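Local coordinates for protein chitinase A (Cycas revoluta, PDB 4MNK) that probably hydrolyses chitin as a family 18 glycoside hydrolase, and here holds N-acetylglucosamine oligosaccharides in its groove, at residues L106-G111 / P152-T157; N200-P205 / W245-N250; G280-V285 / A293-D298; S309-V314 / P339-D344. All blocks are in the same frame, centred on the assembly; numbering follows the deposited sequence. Where two conformers were deposited one is given.

Contact 1: L106-G111 / P152-T157; sequences LARRYG and PRLLLT
Arg108, in the last turn of its helix, reaches across Leu154 to the carbonyl of Pro152, and the flat guanidinium carries most of this contact. Its chain leaves CB with CG opposite the carbonyl carbon (chi1 -65°) and then bends at chi2, which carries the head off the helix toward the chain ahead of strand 155-161. There Arg108 NH2 donates to Pro152 O at 3.0 Å. The bond is nearly straight, 166° at the hydrogen, and the oxygen lies in the guanidinium plane, although the donor sits tilted from the plane of the carbonyl. A water closes the same edge: it accepts from Arg108 NH1 at 3.0 Å and donates to Pro152 O at 2.6 Å, so that the carbonyl oxygen is gripped twice. NE has a separate task, a salt bridge to Glu145 of helix 125-149, which also restrains rotation of the head. Over one face, toward its rim, lies Leu154 CD2, 3.7 Å from Arg108 NH1. The two side chains run past each other in opposite senses, and both methyls of the leucine fork also touch Ala107, with Leu154 CD2 3.9 Å from Ala107 CB. A leucine in place of Arg108 would probably leave Glu145 without its positive mate and Pro152 O without its direct donor. Gly111 ends the helix in a Schellman motif, from which the chain turns to strand 114-119. A helix end set against the entrance to a strand is characteristic of the end of a TIM barrel where the strands begin, remote from the sugar groove at their C-terminal ends.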
loop_
_atom_site.group_PDB
_atom_site.type_symbol
_atom_site.label_atom_id
_atom_site.label_comp_id
_atom_site.label_asym_id
_atom_site.label_seq_id
_atom_site.Cartn_x
_atom_site.Cartn_y
_atom_site.Cartn_z
ATOM N N LEU A 106 8.035 12.822 15.363
ATOM C CA LEU A 106 8.777 12.370 14.190
ATOM C C LEU A 106 8.294 13.040 12.903
ATOM O O LEU A 106 9.105 13.522 12.103
ATOM C CB LEU A 106 8.685 10.849 14.059
ATOM C CG LEU A 106 9.606 10.191 13.033
ATOM C CD1 LEU A 106 11.029 10.138 13.550
ATOM C CD2 LEU A 106 9.111 8.794 12.733
ATOM N N ALA A 107 6.976 13.075 12.707
ATOM C CA ALA A 107 6.409 13.697 11.516
ATOM C C ALA A 107 6.806 15.171 11.439
ATOM O O ALA A 107 7.239 15.649 10.390
ATOM C CB ALA A 107 4.897 13.536 11.490
ATOM N N ARG A 108 6.690 15.884 12.558
ATOM C CA ARG A 108 7.077 17.293 12.597
ATOM C C ARG A 108 8.580 17.483 12.395
ATOM O O ARG A 108 8.995 18.408 11.698
ATOM C CB ARG A 108 6.625 17.959 13.902
ATOM C CG ARG A 108 5.109 18.036 14.089
ATOM C CD ARG A 108 4.417 18.745 12.934
ATOM N NE ARG A 108 3.024 19.043 13.252
ATOM C CZ ARG A 108 2.102 19.403 12.364
ATOM N NH1 ARG A 108 2.407 19.506 11.074
ATOM N NH2 ARG A 108 0.864 19.653 12.767
ATOM N N ARG A 109 9.383 16.599 12.982
ATOM C CA ARG A 109 10.840 16.714 12.917
ATOM C C ARG A 109 11.399 16.632 11.493
ATOM O O ARG A 109 12.370 17.318 11.169
ATOM C CB ARG A 109 11.502 15.669 13.817
ATOM C CG ARG A 109 13.002 15.838 13.949
ATOM C CD ARG A 109 13.541 15.096 15.162
ATOM N NE ARG A 109 13.029 15.645 16.414
ATOM C CZ ARG A 109 12.188 15.010 17.226
ATOM N NH1 ARG A 109 11.777 15.595 18.343
ATOM N NH2 ARG A 109 11.763 13.790 16.926
ATOM N N TYR A 110 10.783 15.807 10.648
ATOM C CA TYR A 110 11.240 15.656 9.268
ATOM C C TYR A 110 10.405 16.410 8.233
ATOM O O TYR A 110 10.680 16.324 7.039
ATOM C CB TYR A 110 11.352 14.176 8.889
ATOM C CG TYR A 110 12.389 13.404 9.673
ATOM C CD1 TYR A 110 12.028 12.286 10.416
ATOM C CD2 TYR A 110 13.733 13.782 9.662
ATOM C CE1 TYR A 110 12.973 11.570 11.134
ATOM C CE2 TYR A 110 14.688 13.072 10.383
ATOM C CZ TYR A 110 14.297 11.968 11.117
ATOM O OH TYR A 110 15.226 11.256 11.831
ATOM N N GLY A 111 9.390 17.141 8.683
ATOM C CA GLY A 111 8.594 17.978 7.786
ATOM C C GLY A 111 7.531 17.238 6.992
ATOM O O GLY A 111 7.144 17.680 5.907
ATOM N N PRO A 152 -2.063 23.162 10.959
ATOM C CA PRO A 152 -3.092 22.196 10.569
ATOM C C PRO A 152 -2.740 20.816 11.110
ATOM O O PRO A 152 -1.559 20.445 11.133
ATOM C CB PRO A 152 -3.010 22.187 9.040
ATOM C CG PRO A 152 -2.430 23.499 8.680
ATOM C CD PRO A 152 -1.502 23.872 9.793
ATOM N N ARG A 153 -3.742 20.066 11.558
ATOM C CA ARG A 153 -3.471 18.756 12.135
ATOM C C ARG A 153 -2.796 17.838 11.125
ATOM O O ARG A 153 -3.039 17.918 9.916
ATOM C CB ARG A 153 -4.728 18.109 12.745
ATOM C CG ARG A 153 -5.727 17.522 11.767
ATOM C CD ARG A 153 -6.781 16.714 12.510
ATOM N NE ARG A 153 -7.821 16.205 11.619
ATOM C CZ ARG A 153 -8.962 16.838 11.347
ATOM N NH1 ARG A 153 -9.230 18.018 11.896
ATOM N NH2 ARG A 153 -9.838 16.284 10.521
ATOM N N LEU A 154 -1.917 16.986 11.636
ATOM C CA LEU A 154 -1.317 15.938 10.833
ATOM C C LEU A 154 -2.409 15.068 10.236
ATOM O O LEU A 154 -3.418 14.783 10.889
ATOM C CB LEU A 154 -0.393 15.083 11.698
ATOM C CG LEU A 154 0.923 15.719 12.144
ATOM C CD1 LEU A 154 1.556 14.887 13.245
ATOM C CD2 LEU A 154 1.879 15.883 10.963
ATOM N N LEU A 155 -2.218 14.665 8.985
ATOM C CA LEU A 155 -3.062 13.645 8.388
ATOM C C LEU A 155 -2.788 12.316 9.080
ATOM O O LEU A 155 -1.692 12.087 9.587
ATOM C CB LEU A 155 -2.802 13.524 6.886
ATOM C CG LEU A 155 -3.036 14.764 6.015
ATOM C CD1 LEU A 155 -2.484 14.530 4.621
ATOM C CD2 LEU A 155 -4.512 15.153 5.950
ATOM N N LEU A 156 -3.796 11.453 9.115
ATOM C CA LEU A 156 -3.643 10.118 9.665
ATOM C C LEU A 156 -4.317 9.114 8.753
ATOM O O LEU A 156 -5.515 9.212 8.479
ATOM C CB LEU A 156 -4.223 10.029 11.081
ATOM C CG LEU A 156 -4.086 8.661 11.759
ATOM C CD1 LEU A 156 -2.622 8.284 11.973
ATOM C CD2 LEU A 156 -4.859 8.624 13.068
ATOM N N THR A 157 -3.535 8.153 8.274
ATOM C CA THR A 157 -4.059 7.086 7.436
ATOM C C THR A 157 -3.573 5.740 7.956
ATOM O O THR A 157 -2.720 5.678 8.845
ATOM C CB THR A 157 -3.669 7.275 5.938
ATOM O OG1 THR A 157 -2.251 7.141 5.772
ATOM C CG2 THR A 157 -4.105 8.643 5.432
HETATM O O HOH W 1 0.172 20.093 9.183
#

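Contact 2: N200-P205 / W245-N250; sequences NFTGAP and WLLKNN
Trp245 lays one face of its indole under the backbone of Phe201, Thr202 and Gly203. From CB, directed at the loop, the first torsion sets CG opposite the carbonyl carbon (chi1 -76°), and Trp245 CG then comes 4.2 Å from Thr202 CG2. Thr202 CG2 lies over the ring junction as well, and it also meets Leu247 CD2 at 3.8 Å. On the pyrrole side Trp245 NE1 passes 3.1 Å from Phe201 O, but the angle is poor and no hydrogen bond forms; its N-H goes to Glu199 O instead, just ahead of the loop segment. The benzo ring gives the clearest geometry: Thr202 CA stands 3.9 Å from its centroid and only 11° off the normal, a CH-pi contact over the face. Farther out Trp245 CH2 meets Gly203 O obliquely at 3.5 Å, and Pro205 CG approaches the same ring atom at the edge. Trp301 meets the indole with its plane steeply turned, at about 75°, while Thr202 OG1 is held by Gly254 O and Ala257 N. An alanine in place of Trp245 would probably open a gap beneath Thr202 and leave Glu199 O without its indole donor. Glu199 lines one of the glycan sites seen here, and the side chain of Trp245 comes within about 8 Å of a bound NAG. The chemistry is thus that of a mainly apolar platform: dispersion and CH-pi contacts across the broad face seat the loop, and a single N-H, spent on a backbone carbonyl, ties the indole to a residue of the sugar site.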
loop_
_atom_site.group_PDB
_atom_site.type_symbol
_atom_site.label_atom_id
_atom_site.label_comp_id
_atom_site.label_asym_id
_atom_site.label_seq_id
_atom_site.Cartn_x
_atom_site.Cartn_y
_atom_site.Cartn_z
ATOM N N ASN A 200 -0.082 -23.509 -6.725
ATOM C CA ASN A 200 0.516 -24.259 -7.838
ATOM C C ASN A 200 -0.184 -24.049 -9.193
ATOM O O ASN A 200 -0.104 -24.899 -10.087
ATOM C CB ASN A 200 0.656 -25.751 -7.490
ATOM C CG ASN A 200 -0.610 -26.342 -6.890
ATOM O OD1 ASN A 200 -1.722 -25.912 -7.193
ATOM N ND2 ASN A 200 -0.440 -27.345 -6.035
ATOM N N PHE A 201 -0.881 -22.921 -9.315
ATOM C CA PHE A 201 -1.508 -22.495 -10.562
ATOM C C PHE A 201 -1.278 -21.001 -10.742
ATOM O O PHE A 201 -1.179 -20.266 -9.758
ATOM C CB PHE A 201 -3.012 -22.778 -10.552
ATOM C CG PHE A 201 -3.357 -24.238 -10.590
ATOM C CD1 PHE A 201 -3.235 -24.964 -11.763
ATOM C CD2 PHE A 201 -3.811 -24.883 -9.453
ATOM C CE1 PHE A 201 -3.552 -26.307 -11.798
ATOM C CE2 PHE A 201 -4.129 -26.226 -9.482
ATOM C CZ PHE A 201 -3.997 -26.938 -10.655
ATOM N N THR A 202 -1.194 -20.559 -11.994
ATOM C CA THR A 202 -1.085 -19.127 -12.296
ATOM C C THR A 202 -2.438 -18.450 -12.131
ATOM O O THR A 202 -3.487 -19.069 -12.340
ATOM C CB THR A 202 -0.562 -18.856 -13.722
ATOM O OG1 THR A 202 -1.503 -19.347 -14.686
ATOM C CG2 THR A 202 0.801 -19.511 -13.941
ATOM N N GLY A 203 -2.406 -17.179 -11.748
ATOM C CA GLY A 203 -3.616 -16.392 -11.544
ATOM C C GLY A 203 -3.322 -14.907 -11.608
ATOM O O GLY A 203 -2.163 -14.500 -11.724
ATOM N N ALA A 204 -4.378 -14.101 -11.533
ATOM C CA ALA A 204 -4.260 -12.645 -11.567
ATOM C C ALA A 204 -4.102 -12.110 -10.142
ATOM O O ALA A 204 -5.068 -12.105 -9.374
ATOM C CB ALA A 204 -5.476 -12.034 -12.247
ATOM N N PRO A 205 -2.884 -11.655 -9.780
ATOM C CA PRO A 205 -2.591 -11.307 -8.383
ATOM C C PRO A 205 -3.385 -10.119 -7.838
ATOM O O PRO A 205 -3.528 -9.985 -6.623
ATOM C CB PRO A 205 -1.093 -10.979 -8.405
ATOM C CG PRO A 205 -0.573 -11.596 -9.655
ATOM C CD PRO A 205 -1.690 -11.520 -10.634
ATOM N N TRP A 245 5.583 -17.017 -11.404
ATOM C CA TRP A 245 5.611 -18.458 -11.217
ATOM C C TRP A 245 6.582 -19.069 -12.216
ATOM O O TRP A 245 6.867 -18.478 -13.264
ATOM C CB TRP A 245 4.247 -19.059 -11.541
ATOM C CG TRP A 245 3.134 -18.893 -10.553
ATOM C CD1 TRP A 245 2.719 -19.809 -9.629
ATOM C CD2 TRP A 245 2.231 -17.785 -10.449
ATOM N NE1 TRP A 245 1.635 -19.330 -8.937
ATOM C CE2 TRP A 245 1.316 -18.089 -9.419
ATOM C CE3 TRP A 245 2.123 -16.554 -11.107
ATOM C CZ2 TRP A 245 0.293 -17.215 -9.042
ATOM C CZ3 TRP A 245 1.108 -15.680 -10.723
ATOM C CH2 TRP A 245 0.210 -16.017 -9.699
ATOM N N LEU A 246 7.058 -20.270 -11.897
ATOM C CA LEU A 246 7.691 -21.137 -12.882
ATOM C C LEU A 246 6.642 -22.122 -13.382
ATOM O O LEU A 246 5.970 -22.780 -12.582
ATOM C CB LEU A 246 8.888 -21.879 -12.282
ATOM C CG LEU A 246 10.054 -21.025 -11.774
ATOM C CD1 LEU A 246 11.124 -21.900 -11.142
ATOM C CD2 LEU A 246 10.650 -20.175 -12.888
ATOM N N LEU A 247 6.493 -22.207 -14.701
ATOM C CA LEU A 247 5.488 -23.071 -15.315
ATOM C C LEU A 247 5.905 -24.531 -15.285
ATOM O O LEU A 247 7.082 -24.856 -15.468
ATOM C CB LEU A 247 5.217 -22.641 -16.759
ATOM C CG LEU A 247 4.612 -21.252 -16.976
ATOM C CD1 LEU A 247 4.663 -20.884 -18.446
ATOM C CD2 LEU A 247 3.185 -21.175 -16.449
ATOM N N LYS A 248 4.932 -25.409 -15.054
ATOM C CA LYS A 248 5.168 -26.847 -15.118
ATOM C C LYS A 248 5.440 -27.277 -16.560
ATOM O O LYS A 248 6.326 -28.098 -16.809
ATOM C CB LYS A 248 3.983 -27.623 -14.531
ATOM C CG LYS A 248 4.256 -29.113 -14.321
ATOM C CD LYS A 248 3.127 -29.808 -13.565
ATOM C CE LYS A 248 3.248 -29.623 -12.056
ATOM N NZ LYS A 248 2.130 -30.284 -11.323
ATOM N N ASN A 249 4.678 -26.710 -17.495
ATOM C CA ASN A 249 4.826 -26.987 -18.923
ATOM C C ASN A 249 4.823 -25.697 -19.735
ATOM O O ASN A 249 3.936 -24.855 -19.565
ATOM C CB ASN A 249 3.703 -27.908 -19.415
ATOM C CG ASN A 249 3.587 -29.178 -18.595
ATOM O OD1 ASN A 249 4.553 -29.927 -18.447
ATOM N ND2 ASN A 249 2.398 -29.427 -18.058
ATOM N N ASN A 250 5.808 -25.557 -20.621
ATOM C CA ASN A 250 5.980 -24.337 -21.420
ATOM C C ASN A 250 4.903 -24.092 -22.481
ATOM O O ASN A 250 4.831 -23.005 -23.058
ATOM C CB ASN A 250 7.373 -24.303 -22.063
ATOM C CG ASN A 250 8.480 -24.060 -21.055
ATOM O OD1 ASN A 250 8.266 -24.133 -19.845
ATOM N ND2 ASN A 250 9.677 -23.775 -21.553
#

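Contact 3: G280-V285 / A293-D298; sequences GGAREV and AYAYKD
Val285 packs over the ring of Tyr294 at the tight end of this strand pair. Its CB stands 3.8 Å from the ring centroid and 18° off the normal, a CH-pi contact, and Val285 CG1 reaches the phenol end at 3.5 Å from Tyr294 OH. With CG placed between the backbone N and carbonyl carbon (chi1 59°), the tyrosine lies alongside the valine; Trp301 stacks on its ring. The backbones are close here too: Val285 N donates to Tyr294 O at 2.7 Å, and Tyr294 N returns a bond to Val285 O. One step along, Glu284 and Ala295 form a non-hydrogen-bonded pair, their side chains directed to the sheet face covered by helix 271-279. Arg283 and Tyr296 pair through two bonds: Arg283 N donates to Tyr296 O at 3.0 Å, and the return from Tyr296 N to Arg283 O is longer, 3.2 Å, and more bent (148°). The solvent side is looser. Exposed Arg283 runs beside the phenol, Arg283 CD 3.3 Å from Tyr296 OH, and Lys297 NZ bonds Gly280 O at 2.9 Å from above the carbonyl plane. These pairings define an antiparallel beta hairpin, which strand 300-304 extends, consistent with the alpha+beta insertion of class V chitinases.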
loop_
_atom_site.group_PDB
_atom_site.type_symbol
_atom_site.label_atom_id
_atom_site.label_comp_id
_atom_site.label_asym_id
_atom_site.label_seq_id
_atom_site.Cartn_x
_atom_site.Cartn_y
_atom_site.Cartn_z
ATOM N N GLY A 280 12.556 -8.356 -23.952
ATOM C CA GLY A 280 13.431 -9.500 -24.161
ATOM C C GLY A 280 12.751 -10.730 -24.741
ATOM O O GLY A 280 13.358 -11.798 -24.806
ATOM N N GLY A 281 11.493 -10.589 -25.154
ATOM C CA GLY A 281 10.804 -11.663 -25.865
ATOM C C GLY A 281 9.577 -12.271 -25.211
ATOM O O GLY A 281 8.944 -13.143 -25.803
ATOM N N ALA A 282 9.232 -11.840 -23.999
ATOM C CA ALA A 282 8.014 -12.335 -23.354
ATOM C C ALA A 282 6.777 -11.791 -24.058
ATOM O O ALA A 282 6.786 -10.666 -24.560
ATOM C CB ALA A 282 7.993 -11.965 -21.890
ATOM N N ARG A 283 5.717 -12.596 -24.097
ATOM C CA ARG A 283 4.459 -12.178 -24.704
ATOM C C ARG A 283 3.518 -11.631 -23.642
ATOM O O ARG A 283 3.225 -12.310 -22.656
ATOM C CB ARG A 283 3.792 -13.343 -25.441
ATOM C CG ARG A 283 2.511 -12.953 -26.181
ATOM C CD ARG A 283 1.879 -14.133 -26.909
ATOM N NE ARG A 283 2.744 -14.679 -27.957
ATOM C CZ ARG A 283 2.772 -14.253 -29.218
ATOM N NH1 ARG A 283 1.985 -13.260 -29.616
ATOM N NH2 ARG A 283 3.595 -14.824 -30.087
ATOM N N GLU A 284 3.046 -10.404 -23.852
ATOM C CA GLU A 284 2.062 -9.787 -22.970
ATOM C C GLU A 284 0.648 -10.125 -23.423
ATOM O O GLU A 284 0.333 -10.068 -24.615
ATOM C CB GLU A 284 2.238 -8.267 -22.925
ATOM C CG GLU A 284 1.132 -7.550 -22.153
ATOM C CD GLU A 284 1.409 -6.081 -21.949
ATOM O OE1 GLU A 284 1.619 -5.683 -20.785
ATOM O OE2 GLU A 284 1.414 -5.327 -22.944
ATOM N N VAL A 285 -0.196 -10.468 -22.455
ATOM C CA VAL A 285 -1.603 -10.755 -22.693
ATOM C C VAL A 285 -2.441 -9.922 -21.732
ATOM O O VAL A 285 -2.142 -9.853 -20.538
ATOM C CB VAL A 285 -1.922 -12.258 -22.481
ATOM C CG1 VAL A 285 -3.387 -12.555 -22.787
ATOM C CG2 VAL A 285 -1.017 -13.131 -23.337
ATOM N N ALA A 293 -3.092 -8.129 -16.499
ATOM C CA ALA A 293 -2.194 -8.553 -17.558
ATOM C C ALA A 293 -1.327 -9.702 -17.083
ATOM O O ALA A 293 -1.138 -9.906 -15.880
ATOM C CB ALA A 293 -1.320 -7.391 -18.010
ATOM N N TYR A 294 -0.806 -10.457 -18.038
ATOM C CA TYR A 294 0.251 -11.403 -17.746
ATOM C C TYR A 294 1.228 -11.483 -18.902
ATOM O O TYR A 294 0.913 -11.087 -20.025
ATOM C CB TYR A 294 -0.291 -12.781 -17.343
ATOM C CG TYR A 294 -1.169 -13.497 -18.348
ATOM C CD1 TYR A 294 -0.629 -14.424 -19.239
ATOM C CD2 TYR A 294 -2.549 -13.295 -18.366
ATOM C CE1 TYR A 294 -1.439 -15.110 -20.148
ATOM C CE2 TYR A 294 -3.368 -13.974 -19.269
ATOM C CZ TYR A 294 -2.806 -14.876 -20.154
ATOM O OH TYR A 294 -3.615 -15.546 -21.045
ATOM N N ALA A 295 2.428 -11.968 -18.610
ATOM C CA ALA A 295 3.460 -12.119 -19.619
ATOM C C ALA A 295 4.225 -13.399 -19.356
ATOM O O ALA A 295 4.424 -13.788 -18.204
ATOM C CB ALA A 295 4.396 -10.919 -19.620
ATOM N N TYR A 296 4.647 -14.060 -20.427
ATOM C CA TYR A 296 5.351 -15.326 -20.294
ATOM C C TYR A 296 6.435 -15.489 -21.347
ATOM O O TYR A 296 6.320 -14.976 -22.461
ATOM C CB TYR A 296 4.366 -16.504 -20.341
ATOM C CG TYR A 296 3.614 -16.623 -21.650
ATOM C CD1 TYR A 296 2.384 -15.988 -21.829
ATOM C CD2 TYR A 296 4.139 -17.356 -22.715
ATOM C CE1 TYR A 296 1.692 -16.088 -23.033
ATOM C CE2 TYR A 296 3.458 -17.458 -23.922
ATOM C CZ TYR A 296 2.239 -16.822 -24.073
ATOM O OH TYR A 296 1.564 -16.930 -25.267
ATOM N N LYS A 297 7.488 -16.202 -20.967
ATOM C CA LYS A 297 8.543 -16.614 -21.876
ATOM C C LYS A 297 9.125 -17.892 -21.303
ATOM O O LYS A 297 9.439 -17.953 -20.115
ATOM C CB LYS A 297 9.636 -15.546 -21.996
ATOM C CG LYS A 297 10.601 -15.810 -23.155
ATOM C CD LYS A 297 11.602 -14.683 -23.372
ATOM C CE LYS A 297 12.889 -14.918 -22.608
ATOM N NZ LYS A 297 13.925 -13.883 -22.912
ATOM N N ASP A 298 9.257 -18.910 -22.149
ATOM C CA ASP A 298 9.750 -20.216 -21.717
ATOM C C ASP A 298 8.991 -20.683 -20.465
ATOM O O ASP A 298 7.768 -20.799 -20.517
ATOM C CB ASP A 298 11.276 -20.189 -21.559
ATOM C CG ASP A 298 11.981 -19.862 -22.869
ATOM O OD1 ASP A 298 11.567 -20.407 -23.917
ATOM O OD2 ASP A 298 12.934 -19.055 -22.865
#

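Contact 4: S309-V314 / P339-D344; sequences SVALKV and PKIASD
Ala342 presses its methyl between two valines of the neighbouring helix: Ala342 CB is 3.9 Å from Val310 CG1 and 3.7 Å from Val314 CG2. The valines are one turn apart and share nearly the same first torsion, CG1 opposite the backbone N (chi1 168° in Val310), yet each offers a different branch to the alanine. The remaining branch of Val314, CG1, rests 3.6 Å from the backbone oxygen Ala342 O. Beside this core Ile341 extends CG2 to Ala311 CB at 3.8 Å, although Ile341 was modelled in two conformers and this detail is the less certain. The axes of the two helical segments, 309-314 and 339-344, explain the fit. They approach to 8.7 Å and run in the same general sense, 35° apart, with Ala311 and Ala342 nearest at their CA atoms, 5.8 Å; small residues at that point allow the close passage. In the next shell, Tyr325 and Phe327 of strand 324-328 touch Ala342 from the barrel side, while Leu338, Thr345 and Trp346 extend the packing along helix 337-346. Polar ends engage elsewhere: Lys313 pairs with Asp305, which also receives Ser309, and Lys340 bridges one turn to Asp344. No hydrogen bond or charge pair joins the two segments, so their cohesion is apolar and depends on the shape match of small and beta-branched side chains.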
loop_
_atom_site.group_PDB
_atom_site.type_symbol
_atom_site.label_atom_id
_atom_site.label_comp_id
_atom_site.label_asym_id
_atom_site.label_seq_id
_atom_site.Cartn_x
_atom_site.Cartn_y
_atom_site.Cartn_z
ATOM N N SER A 309 -5.044 -2.135 -17.742
ATOM C CA SER A 309 -5.702 -2.520 -16.494
ATOM C C SER A 309 -5.679 -1.395 -15.457
ATOM O O SER A 309 -6.640 -1.235 -14.711
ATOM C CB SER A 309 -5.146 -3.831 -15.929
ATOM O OG SER A 309 -3.822 -3.684 -15.457
ATOM N N VAL A 310 -4.606 -0.603 -15.429
ATOM C CA VAL A 310 -4.537 0.537 -14.511
ATOM C C VAL A 310 -5.603 1.582 -14.859
ATOM O O VAL A 310 -6.307 2.072 -13.976
ATOM C CB VAL A 310 -3.118 1.157 -14.444
ATOM C CG1 VAL A 310 -3.134 2.503 -13.722
ATOM C CG2 VAL A 310 -2.163 0.205 -13.743
ATOM N N ALA A 311 -5.739 1.909 -16.142
ATOM C CA ALA A 311 -6.774 2.852 -16.562
ATOM C C ALA A 311 -8.160 2.354 -16.153
ATOM O O ALA A 311 -8.995 3.126 -15.687
ATOM C CB ALA A 311 -6.714 3.095 -18.057
ATOM N N LEU A 312 -8.392 1.055 -16.319
ATOM C CA LEU A 312 -9.676 0.465 -15.949
ATOM C C LEU A 312 -9.906 0.488 -14.437
ATOM O O LEU A 312 -11.010 0.783 -13.986
ATOM C CB LEU A 312 -9.805 -0.950 -16.516
ATOM C CG LEU A 312 -9.967 -1.022 -18.040
ATOM C CD1 LEU A 312 -9.737 -2.434 -18.540
ATOM C CD2 LEU A 312 -11.328 -0.501 -18.503
ATOM N N LYS A 313 -8.861 0.202 -13.662
ATOM C CA LYS A 313 -8.960 0.238 -12.197
ATOM C C LYS A 313 -9.209 1.646 -11.670
ATOM O O LYS A 313 -9.985 1.832 -10.733
ATOM C CB LYS A 313 -7.705 -0.347 -11.549
ATOM C CG LYS A 313 -7.652 -1.850 -11.585
ATOM C CD LYS A 313 -6.427 -2.373 -10.879
ATOM C CE LYS A 313 -6.514 -3.869 -10.748
ATOM N NZ LYS A 313 -5.364 -4.400 -9.982
ATOM N N VAL A 314 -8.549 2.631 -12.270
ATOM C CA VAL A 314 -8.700 4.022 -11.845
ATOM C C VAL A 314 -10.096 4.547 -12.187
ATOM O O VAL A 314 -10.721 5.237 -11.378
ATOM C CB VAL A 314 -7.576 4.916 -12.417
ATOM C CG1 VAL A 314 -7.834 6.391 -12.129
ATOM C CG2 VAL A 314 -6.235 4.494 -11.836
ATOM N N PRO A 339 1.801 5.401 -13.092
ATOM C CA PRO A 339 1.297 6.629 -12.469
ATOM C C PRO A 339 0.817 7.692 -13.469
ATOM O O PRO A 339 -0.123 8.426 -13.168
ATOM C CB PRO A 339 2.497 7.119 -11.650
ATOM C CG PRO A 339 3.212 5.860 -11.291
ATOM C CD PRO A 339 3.115 5.023 -12.536
ATOM N N LYS A 340 1.433 7.764 -14.649
ATOM C CA LYS A 340 0.989 8.704 -15.680
ATOM C C LYS A 340 -0.410 8.384 -16.211
ATOM O O LYS A 340 -1.271 9.262 -16.263
ATOM C CB LYS A 340 2.014 8.801 -16.819
ATOM C CG LYS A 340 1.612 9.705 -17.992
ATOM C CD LYS A 340 1.363 11.151 -17.577
ATOM C CE LYS A 340 1.152 12.041 -18.794
ATOM N NZ LYS A 340 0.356 13.262 -18.477
ATOM N N ILE A 341 -0.619 7.126 -16.592
ATOM C CA ILE A 341 -1.920 6.656 -17.053
ATOM C C ILE A 341 -3.005 6.897 -16.006
ATOM O O ILE A 341 -4.088 7.386 -16.327
ATOM C CB ILE A 341 -1.858 5.171 -17.420
ATOM C CG1 ILE A 341 -1.178 5.025 -18.777
ATOM C CG2 ILE A 341 -3.250 4.565 -17.451
ATOM C CD1 ILE A 341 -0.094 4.020 -18.781
ATOM N N ALA A 342 -2.690 6.578 -14.755
ATOM C CA ALA A 342 -3.626 6.740 -13.639
ATOM C C ALA A 342 -4.036 8.202 -13.459
ATOM O O ALA A 342 -5.226 8.510 -13.338
ATOM C CB ALA A 342 -3.031 6.186 -12.363
ATOM N N SER A 343 -3.050 9.097 -13.472
ATOM C CA SER A 343 -3.309 10.525 -13.324
ATOM C C SER A 343 -4.153 11.063 -14.480
ATOM O O SER A 343 -5.116 11.798 -14.256
ATOM C CB SER A 343 -1.996 11.296 -13.204
ATOM O OG SER A 343 -2.245 12.676 -13.002
ATOM N N ASP A 344 -3.802 10.675 -15.704
ATOM C CA ASP A 344 -4.554 11.073 -16.892
ATOM C C ASP A 344 -5.991 10.547 -16.858
ATOM O O ASP A 344 -6.916 11.244 -17.265
ATOM C CB ASP A 344 -3.855 10.593 -18.170
ATOM C CG ASP A 344 -2.625 11.424 -18.530
ATOM O OD1 ASP A 344 -2.283 12.387 -17.809
ATOM O OD2 ASP A 344 -1.996 11.105 -19.558
#

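Along the chain the four contacts follow one another in series, each closing before the next opens. Contact 1 lies on one side of the chain's centre and contacts 2 and 3 on the opposite side, each about 43 Å from contact 1 between centres. Contacts 2 and 3 are neighbours, centres about 12 Å apart, and touch where Leu247 and Asn250 meet Asp298; strand 300-304, paired with both 234-247 and 292-297, connects them. Contact 4 joins helices 307-319 and 337-346, about 28 Å from contact 1 and 21 Å from contact 3 between centres. Contact 1 thus samples the barrel end where strands begin, contacts 2 and 3 the probable insertion or its border, and contact 4 the outer helices.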